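Local coordinates for alpha-11 giardin (Giardia intestinalis, PDB 2II2), which belongs to the annexins, binds calcium and probably phospholipid membranes, and may take part in parasite attachment to the intestinal mucosa and in cytoskeletal reorganisation, at residues P11-I16 with L50-F55; A160-H165 with V179-T184; N166-D171 with H195-L200. All blocks are in the same frame, centred on the assembly; numbering follows the deposited sequence.

Contact 1 (P11-I16 with L50-F55); sequences PEVKAI and LEFIAF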
loop_
_atom_site.group_PDB
_atom_site.type_symbol
_atom_site.label_atom_id
_atom_site.label_comp_id
_atom_site.label_asym_id
_atom_site.label_seq_id
_atom_site.Cartn_x
_atom_site.Cartn_y
_atom_site.Cartn_z
ATOM N N PRO A 11 -31.444 3.844 -1.078
ATOM C CA PRO A 11 -32.023 3.571 -2.399
ATOM C C PRO A 11 -31.254 4.242 -3.549
ATOM O O PRO A 11 -31.200 3.717 -4.663
ATOM C CB PRO A 11 -33.471 4.107 -2.279
ATOM C CG PRO A 11 -33.498 4.920 -1.084
ATOM C CD PRO A 11 -32.404 4.497 -0.167
ATOM N N GLU A 12 -30.690 5.415 -3.278
ATOM C CA GLU A 12 -29.901 6.138 -4.283
ATOM C C GLU A 12 -28.736 5.285 -4.788
ATOM O O GLU A 12 -28.564 5.098 -6.006
ATOM C CB GLU A 12 -29.390 7.457 -3.697
ATOM C CG GLU A 12 -28.562 8.304 -4.657
ATOM C CD GLU A 12 -27.989 9.548 -4.018
ATOM O OE1 GLU A 12 -28.007 9.691 -2.775
ATOM O OE2 GLU A 12 -27.486 10.395 -4.785
ATOM N N VAL A 13 -27.948 4.758 -3.862
ATOM C CA VAL A 13 -26.810 3.960 -4.287
ATOM C C VAL A 13 -27.202 2.569 -4.808
ATOM O O VAL A 13 -26.533 2.026 -5.674
ATOM C CB VAL A 13 -25.692 3.859 -3.218
ATOM C CG1 VAL A 13 -26.126 3.003 -2.001
ATOM C CG2 VAL A 13 -24.399 3.338 -3.822
ATOM N N LYS A 14 -28.309 2.016 -4.299
ATOM C CA LYS A 14 -28.760 0.733 -4.821
ATOM C C LYS A 14 -29.066 0.895 -6.308
ATOM O O LYS A 14 -28.695 0.054 -7.136
ATOM C CB LYS A 14 -29.971 0.223 -4.035
ATOM C CG LYS A 14 -30.424 -1.159 -4.444
ATOM C CD LYS A 14 -31.496 -1.666 -3.489
ATOM C CE LYS A 14 -31.906 -3.105 -3.727
ATOM N NZ LYS A 14 -32.762 -3.249 -4.947
ATOM N N ALA A 15 -29.716 2.014 -6.652
ATOM C CA ALA A 15 -30.049 2.276 -8.043
ATOM C C ALA A 15 -28.808 2.526 -8.916
ATOM O O ALA A 15 -28.749 2.087 -10.080
ATOM C CB ALA A 15 -31.020 3.438 -8.148
ATOM N N ILE A 16 -27.843 3.271 -8.375
ATOM C CA ILE A 16 -26.571 3.496 -9.080
ATOM C C ILE A 16 -25.903 2.158 -9.411
ATOM O O ILE A 16 -25.433 1.937 -10.533
ATOM C CB ILE A 16 -25.636 4.356 -8.213
ATOM C CG1 ILE A 16 -26.108 5.813 -8.197
ATOM C CG2 ILE A 16 -24.203 4.303 -8.709
ATOM C CD1 ILE A 16 -25.408 6.683 -7.169
ATOM N N LEU A 50 -28.922 -6.883 1.747
ATOM C CA LEU A 50 -27.722 -7.132 0.948
ATOM C C LEU A 50 -26.511 -6.559 1.652
ATOM O O LEU A 50 -26.517 -5.400 2.071
ATOM C CB LEU A 50 -27.850 -6.459 -0.423
ATOM C CG LEU A 50 -29.095 -6.807 -1.248
ATOM C CD1 LEU A 50 -29.363 -5.791 -2.344
ATOM C CD2 LEU A 50 -29.000 -8.220 -1.800
ATOM N N GLU A 51 -25.479 -7.379 1.800
ATOM C CA GLU A 51 -24.178 -6.885 2.227
ATOM C C GLU A 51 -23.583 -5.971 1.162
ATOM O O GLU A 51 -23.500 -6.344 -0.004
ATOM C CB GLU A 51 -23.265 -8.068 2.551
ATOM C CG GLU A 51 -22.032 -7.689 3.368
ATOM C CD GLU A 51 -20.854 -7.256 2.506
ATOM O OE1 GLU A 51 -20.497 -7.995 1.575
ATOM O OE2 GLU A 51 -20.244 -6.197 2.773
ATOM N N PHE A 52 -23.179 -4.769 1.563
ATOM C CA PHE A 52 -22.871 -3.736 0.577
ATOM C C PHE A 52 -21.724 -4.060 -0.362
ATOM O O PHE A 52 -21.854 -3.842 -1.548
ATOM C CB PHE A 52 -22.628 -2.394 1.272
ATOM C CG PHE A 52 -22.330 -1.263 0.313
ATOM C CD1 PHE A 52 -23.374 -0.570 -0.322
ATOM C CD2 PHE A 52 -21.007 -0.913 0.004
ATOM C CE1 PHE A 52 -23.107 0.463 -1.221
ATOM C CE2 PHE A 52 -20.730 0.112 -0.916
ATOM C CZ PHE A 52 -21.787 0.814 -1.507
ATOM N N ILE A 53 -20.610 -4.540 0.177
ATOM C CA ILE A 53 -19.417 -4.737 -0.624
ATOM C C ILE A 53 -19.639 -5.857 -1.628
ATOM O O ILE A 53 -19.333 -5.708 -2.795
ATOM C CB ILE A 53 -18.164 -4.952 0.257
ATOM C CG1 ILE A 53 -17.959 -3.694 1.105
ATOM C CG2 ILE A 53 -16.950 -5.291 -0.623
ATOM C CD1 ILE A 53 -16.731 -3.672 1.911
ATOM N N ALA A 54 -20.244 -6.954 -1.187
ATOM C CA ALA A 54 -20.501 -8.038 -2.111
ATOM C C ALA A 54 -21.469 -7.609 -3.219
ATOM O O ALA A 54 -21.330 -7.994 -4.363
ATOM C CB ALA A 54 -21.045 -9.269 -1.363
ATOM N N PHE A 55 -22.464 -6.808 -2.849
ATOM C CA PHE A 55 -23.420 -6.310 -3.835
ATOM C C PHE A 55 -22.733 -5.376 -4.819
ATOM O O PHE A 55 -22.964 -5.467 -6.000
ATOM C CB PHE A 55 -24.591 -5.620 -3.141
ATOM C CG PHE A 55 -25.681 -5.158 -4.080
ATOM C CD1 PHE A 55 -26.432 -6.084 -4.794
ATOM C CD2 PHE A 55 -25.987 -3.803 -4.218
ATOM C CE1 PHE A 55 -27.433 -5.683 -5.661
ATOM C CE2 PHE A 55 -26.988 -3.384 -5.090
ATOM C CZ PHE A 55 -27.731 -4.315 -5.804
#
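Val13 and Lys14, consecutive residues of helix 9-18, meet three side chains of 50-55, and no hydrogen bond crosses between the segments. Both methyls of Val13 bear on one atom of Phe52: CG1 stands 4.0 Å and CG2 4.1 Å from Phe52 CE1. CG1 arrives at the rim of the ring, near its plane, so the valine abuts an edge. Phe52 reaches it because CG lies anti to the backbone N (chi1 -179°), which carries the ring across although its CB does not point directly at the other helix. Lys14 works through its methylenes. Its chain runs extended as far as CE and bends only at chi4 (-74°), crossing both partners at about a right angle; CG lies 4.1 Å from Phe55 CE2, and CE lies 3.9 Å from Leu50 CD1. The same leucine methyl sits over the centre of one face of the Phe55 ring, 3.8 Å above its plane. The ammonium end turns to a salt bridge with Glu18. Glu51 is the N-cap of helix 52-59, its OE1 accepting from Ala54 N at 3.0 Å, OE2 from Ile53 N. Helix 9-18 thus packs on the start of helix 52-59 in the all-helical annexin fold; Phe44 of helix 34-48 touches Val13, Phe52 and Phe55, Phe28 of helix 22-29 packs on Val13, and Leu17 of helix 9-18 touches Phe52 and Phe55.

Contact 2 (A160-H165 with V179-T184); sequences AEVLKH and VRLIIT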
loop_
_atom_site.group_PDB
_atom_site.type_symbol
_atom_site.label_atom_id
_atom_site.label_comp_id
_atom_site.label_asym_id
_atom_site.label_seq_id
_atom_site.Cartn_x
_atom_site.Cartn_y
_atom_site.Cartn_z
ATOM N N ALA A 160 25.072 4.031 8.712
ATOM C CA ALA A 160 25.202 4.553 7.363
ATOM C C ALA A 160 26.272 3.802 6.546
ATOM O O ALA A 160 26.075 3.532 5.369
ATOM C CB ALA A 160 25.488 6.034 7.394
ATOM N N GLU A 161 27.384 3.452 7.205
ATOM C CA GLU A 161 28.423 2.675 6.568
ATOM C C GLU A 161 27.942 1.254 6.224
ATOM O O GLU A 161 28.295 0.737 5.183
ATOM C CB GLU A 161 29.684 2.638 7.437
ATOM C CG GLU A 161 30.496 3.921 7.418
ATOM C CD GLU A 161 31.303 4.153 6.141
ATOM O OE1 GLU A 161 31.256 3.338 5.188
ATOM O OE2 GLU A 161 31.995 5.194 6.110
ATOM N N VAL A 162 27.109 0.644 7.070
ATOM C CA VAL A 162 26.553 -0.679 6.792
ATOM C C VAL A 162 25.719 -0.587 5.504
ATOM O O VAL A 162 25.808 -1.465 4.616
ATOM C CB VAL A 162 25.684 -1.205 7.973
ATOM C CG1 VAL A 162 24.880 -2.459 7.560
ATOM C CG2 VAL A 162 26.551 -1.496 9.182
ATOM N N LEU A 163 24.904 0.459 5.378
ATOM C CA LEU A 163 24.149 0.632 4.148
ATOM C C LEU A 163 25.041 0.866 2.933
ATOM O O LEU A 163 24.804 0.292 1.875
ATOM C CB LEU A 163 23.129 1.767 4.258
ATOM C CG LEU A 163 21.985 1.502 5.233
ATOM C CD1 LEU A 163 21.060 2.701 5.296
ATOM C CD2 LEU A 163 21.185 0.241 4.834
ATOM N N LYS A 164 26.068 1.710 3.049
ATOM C CA LYS A 164 26.958 1.925 1.914
ATOM C C LYS A 164 27.635 0.617 1.542
ATOM O O LYS A 164 27.718 0.253 0.364
ATOM C CB LYS A 164 28.020 2.988 2.249
ATOM C CG LYS A 164 29.136 3.149 1.194
ATOM C CD LYS A 164 30.087 4.268 1.606
ATOM C CE LYS A 164 31.163 4.504 0.565
ATOM N NZ LYS A 164 32.156 3.419 0.591
ATOM N N HIS A 165 28.131 -0.101 2.537
ATOM C CA HIS A 165 28.860 -1.323 2.247
ATOM C C HIS A 165 27.997 -2.342 1.509
ATOM O O HIS A 165 28.401 -2.915 0.499
ATOM C CB HIS A 165 29.389 -1.944 3.518
ATOM C CG HIS A 165 30.185 -3.169 3.267
ATOM N ND1 HIS A 165 31.438 -3.125 2.698
ATOM C CD2 HIS A 165 29.886 -4.475 3.437
ATOM C CE1 HIS A 165 31.891 -4.359 2.553
ATOM N NE2 HIS A 165 30.972 -5.196 2.997
ATOM N N VAL A 179 17.738 -5.329 5.743
ATOM C CA VAL A 179 16.352 -5.268 6.132
ATOM C C VAL A 179 16.258 -5.005 7.637
ATOM O O VAL A 179 15.477 -4.145 8.082
ATOM C CB VAL A 179 15.610 -6.565 5.750
ATOM C CG1 VAL A 179 14.219 -6.557 6.362
ATOM C CG2 VAL A 179 15.516 -6.669 4.253
ATOM N N ARG A 180 17.027 -5.733 8.448
ATOM C CA ARG A 180 16.958 -5.555 9.889
ATOM C C ARG A 180 17.292 -4.128 10.259
ATOM O O ARG A 180 16.590 -3.530 11.091
ATOM C CB ARG A 180 17.907 -6.517 10.575
ATOM C CG ARG A 180 17.886 -6.451 12.057
ATOM C CD ARG A 180 18.747 -7.573 12.618
ATOM N NE ARG A 180 18.340 -8.891 12.123
ATOM C CZ ARG A 180 17.341 -9.612 12.632
ATOM N NH1 ARG A 180 16.607 -9.157 13.645
ATOM N NH2 ARG A 180 17.059 -10.794 12.116
ATOM N N LEU A 181 18.363 -3.588 9.653
ATOM C CA LEU A 181 18.738 -2.198 9.960
ATOM C C LEU A 181 17.590 -1.231 9.721
ATOM O O LEU A 181 17.227 -0.434 10.612
ATOM C CB LEU A 181 19.978 -1.801 9.179
ATOM C CG LEU A 181 20.652 -0.458 9.497
ATOM C CD1 LEU A 181 22.081 -0.503 9.011
ATOM C CD2 LEU A 181 19.929 0.727 8.855
ATOM N N ILE A 182 16.996 -1.337 8.537
ATOM C CA ILE A 182 15.933 -0.398 8.182
ATOM C C ILE A 182 14.687 -0.595 9.054
ATOM O O ILE A 182 14.154 0.360 9.622
ATOM C CB ILE A 182 15.575 -0.537 6.701
ATOM C CG1 ILE A 182 16.749 -0.115 5.814
ATOM C CG2 ILE A 182 14.384 0.323 6.354
ATOM C CD1 ILE A 182 16.596 -0.484 4.358
ATOM N N ILE A 183 14.240 -1.847 9.166
ATOM C CA ILE A 183 13.000 -2.147 9.884
ATOM C C ILE A 183 13.039 -1.836 11.382
ATOM O O ILE A 183 11.990 -1.527 11.972
ATOM C CB ILE A 183 12.559 -3.644 9.670
ATOM C CG1 ILE A 183 12.150 -3.917 8.227
ATOM C CG2 ILE A 183 11.534 -4.104 10.734
ATOM C CD1 ILE A 183 10.848 -3.315 7.848
ATOM N N THR A 184 14.225 -1.910 11.986
ATOM C CA THR A 184 14.339 -1.675 13.420
ATOM C C THR A 184 14.791 -0.268 13.770
ATOM O O THR A 184 14.962 0.034 14.950
ATOM C CB THR A 184 15.307 -2.676 14.109
ATOM O OG1 THR A 184 16.636 -2.489 13.610
ATOM C CG2 THR A 184 14.885 -4.129 13.903
#
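This is a buried, wholly apolar helix-helix contact, in which Val162 and Leu163 of helix 156-169 close on a single residue, Leu181, of helix 175-184. Leu181 divides its two methyls between them. CD1 reaches Val162 CG1 at 3.7 Å and Val162 CB at 3.8 Å, the two side chains lying alongside each other and running opposite ways. CD2 approaches Leu163 CD1 more loosely, at 4.2 Å. The CB of Leu181 points toward the other helix, and CG anti to the backbone N (chi1 -172°) places the two methyls against Val162 and Leu163. The backbones are nearest at Leu163 and Leu181, whose CA atoms are 8.4 Å apart. Beyond this pairing, Leu163 also touches Phe197 of helix 187-201. One turn along helix 175-184, Thr184 OG1 donates to Arg180 O at 2.7 Å, a carbonyl that Thr184 N reaches from the opposite face of its plane. The flanking Arg180 is held by salt bridges to Glu148 and Glu176, and Ile182 and Ile183 rest on Ala225 of helix 216-230. The contact joins two consecutive helices of the all-helical annexin fold through their apolar faces.

Contact 3 (N166-D171 with H195-L200); sequences NLIDAD and HRFEVL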
loop_
_atom_site.group_PDB
_atom_site.type_symbol
_atom_site.label_atom_id
_atom_site.label_comp_id
_atom_site.label_asym_id
_atom_site.label_seq_id
_atom_site.Cartn_x
_atom_site.Cartn_y
_atom_site.Cartn_z
ATOM N N ASN A 166 26.798 -2.563 2.038
ATOM C CA ASN A 166 25.934 -3.573 1.457
ATOM C C ASN A 166 25.290 -3.148 0.163
ATOM O O ASN A 166 25.221 -3.948 -0.774
ATOM C CB ASN A 166 24.859 -3.974 2.453
ATOM C CG ASN A 166 25.383 -4.907 3.526
ATOM O OD1 ASN A 166 25.627 -6.088 3.253
ATOM N ND2 ASN A 166 25.586 -4.393 4.737
ATOM N N LEU A 167 24.879 -1.889 0.067
ATOM C CA LEU A 167 24.172 -1.447 -1.143
ATOM C C LEU A 167 25.082 -1.107 -2.300
ATOM O O LEU A 167 24.681 -1.254 -3.447
ATOM C CB LEU A 167 23.239 -0.254 -0.865
ATOM C CG LEU A 167 22.112 -0.530 0.126
ATOM C CD1 LEU A 167 21.367 0.748 0.456
ATOM C CD2 LEU A 167 21.135 -1.570 -0.387
ATOM N N ILE A 168 26.285 -0.624 -1.998
ATOM C CA ILE A 168 27.157 -0.135 -3.050
ATOM C C ILE A 168 28.419 -0.972 -3.222
ATOM O O ILE A 168 28.744 -1.342 -4.347
ATOM C CB ILE A 168 27.526 1.352 -2.853
ATOM C CG1 ILE A 168 26.255 2.208 -2.774
ATOM C CG2 ILE A 168 28.418 1.823 -4.021
ATOM C CD1 ILE A 168 26.481 3.672 -2.541
ATOM N N ASP A 169 29.106 -1.276 -2.123
ATOM C CA ASP A 169 30.475 -1.787 -2.204
ATOM C C ASP A 169 30.619 -3.299 -2.323
ATOM O O ASP A 169 31.505 -3.776 -3.046
ATOM C CB ASP A 169 31.291 -1.255 -1.032
ATOM C CG ASP A 169 31.318 0.276 -0.989
ATOM O OD1 ASP A 169 31.253 0.938 -2.051
ATOM O OD2 ASP A 169 31.408 0.798 0.118
ATOM N N ALA A 170 29.795 -4.047 -1.594
ATOM C CA ALA A 170 29.954 -5.511 -1.480
ATOM C C ALA A 170 29.653 -6.207 -2.793
ATOM O O ALA A 170 28.868 -5.690 -3.557
ATOM C CB ALA A 170 29.018 -6.038 -0.411
ATOM N N ASP A 171 30.269 -7.369 -3.048
ATOM C CA ASP A 171 29.873 -8.192 -4.202
ATOM C C ASP A 171 28.383 -8.516 -4.124
ATOM O O ASP A 171 27.670 -8.449 -5.125
ATOM C CB ASP A 171 30.663 -9.498 -4.248
ATOM C CG ASP A 171 32.119 -9.293 -4.592
ATOM O OD1 ASP A 171 32.458 -8.228 -5.145
ATOM O OD2 ASP A 171 32.927 -10.218 -4.325
ATOM N N HIS A 195 20.726 10.945 6.180
ATOM C CA HIS A 195 21.550 12.079 5.831
ATOM C C HIS A 195 23.013 11.691 5.731
ATOM O O HIS A 195 23.709 12.090 4.784
ATOM C CB HIS A 195 21.366 13.177 6.872
ATOM C CG HIS A 195 22.327 14.319 6.718
ATOM N ND1 HIS A 195 22.368 15.094 5.582
ATOM C CD2 HIS A 195 23.274 14.813 7.549
ATOM C CE1 HIS A 195 23.295 16.025 5.720
ATOM N NE2 HIS A 195 23.862 15.875 6.903
ATOM N N ARG A 196 23.492 10.899 6.694
ATOM C CA ARG A 196 24.911 10.503 6.675
ATOM C C ARG A 196 25.210 9.680 5.423
ATOM O O ARG A 196 26.293 9.835 4.824
ATOM C CB ARG A 196 25.252 9.720 7.945
ATOM C CG ARG A 196 25.306 10.543 9.254
ATOM C CD ARG A 196 25.875 9.738 10.405
ATOM N NE ARG A 196 27.322 9.897 10.590
ATOM C CZ ARG A 196 27.899 10.827 11.351
ATOM N NH1 ARG A 196 27.158 11.712 12.007
ATOM N NH2 ARG A 196 29.223 10.881 11.449
ATOM N N PHE A 197 24.270 8.813 5.023
ATOM C CA PHE A 197 24.480 8.015 3.818
ATOM C C PHE A 197 24.640 8.936 2.614
ATOM O O PHE A 197 25.491 8.722 1.769
ATOM C CB PHE A 197 23.298 7.073 3.609
ATOM C CG PHE A 197 23.425 6.199 2.381
ATOM C CD1 PHE A 197 23.917 4.908 2.492
ATOM C CD2 PHE A 197 23.039 6.655 1.136
ATOM C CE1 PHE A 197 24.021 4.093 1.402
ATOM C CE2 PHE A 197 23.118 5.836 0.002
ATOM C CZ PHE A 197 23.615 4.548 0.141
ATOM N N GLU A 198 23.802 9.956 2.515
ATOM C CA GLU A 198 23.852 10.880 1.371
ATOM C C GLU A 198 25.192 11.610 1.351
ATOM O O GLU A 198 25.793 11.790 0.295
ATOM C CB GLU A 198 22.680 11.856 1.415
ATOM C CG GLU A 198 21.365 11.166 1.067
ATOM C CD GLU A 198 20.211 12.113 0.860
ATOM O OE1 GLU A 198 20.336 13.313 1.187
ATOM O OE2 GLU A 198 19.171 11.632 0.368
ATOM N N VAL A 199 25.689 12.000 2.521
ATOM C CA VAL A 199 26.958 12.695 2.607
ATOM C C VAL A 199 28.101 11.748 2.217
ATOM O O VAL A 199 28.992 12.111 1.453
ATOM C CB VAL A 199 27.189 13.278 4.022
ATOM C CG1 VAL A 199 28.615 13.842 4.174
ATOM C CG2 VAL A 199 26.161 14.367 4.334
ATOM N N LEU A 200 28.073 10.537 2.756
ATOM C CA LEU A 200 29.113 9.541 2.494
ATOM C C LEU A 200 29.220 9.117 1.022
ATOM O O LEU A 200 30.316 8.844 0.498
ATOM C CB LEU A 200 28.811 8.281 3.315
ATOM C CG LEU A 200 29.153 8.200 4.800
ATOM C CD1 LEU A 200 28.654 6.896 5.393
ATOM C CD2 LEU A 200 30.654 8.296 4.990
#
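Phe197 extends its ring from helix 187-201 to two neighbouring residues near the end of helix 156-169, Leu167 and Ile168. Ile168 comes closer, with CD1 4.0 Å from Phe197 CZ; Leu167 CD1 lies 4.4 Å from Phe197 CE1. Both methyls approach the ring obliquely. The CB of Phe197 points toward the other segment, and CG anti to the backbone N (chi1 -180°) carries the ring outward, where its CE1 and CZ meet the two methyls. Ile168 answers with CG1 anti to its own carbonyl carbon, beside the backbone N (chi1 -57°), which carries CD1 out to the ring. The last turn of helix 156-169, which here packs on helix 187-201 within the all-helical annexin fold, is widened into a pi-type turn over 166-169, and Ala170 then leaves helical geometry. Further out, Asn166 ties this turn at both ends of its amide, ND2 to Val162 O and OD1 to Asp174 N. Arg212 of helix 205-212 binds the carbonyls of Leu167 and Ala170, and Ala208 of the same helix touches both Leu167 and Phe197. The direct contact between the segments is apolar, with Ile168 at its exposed margin, while polar links to neighbouring parts of the chain hold the helix end in position.

In the fold
Contact 1 closes before the other two open along the chain and lies on the opposite side of the chain's centre, its centre about 48 Å from that of contact 2 and about 53 Å from that of contact 3. It is near a calcium site seen in another structure of this protein, with no ion bound in this model; the Phe55 side chain is about 8 Å from that of Ile60. Contacts 2 and 3, with centres about 9 Å apart and segments alternating in sequence, are also joined by a salt bridge from Lys164 to Asp169. They make one continuous packing region around helix 156-169, which meets the successive helices 175-184 and 187-201, while contact 1 is a separate one across the molecule.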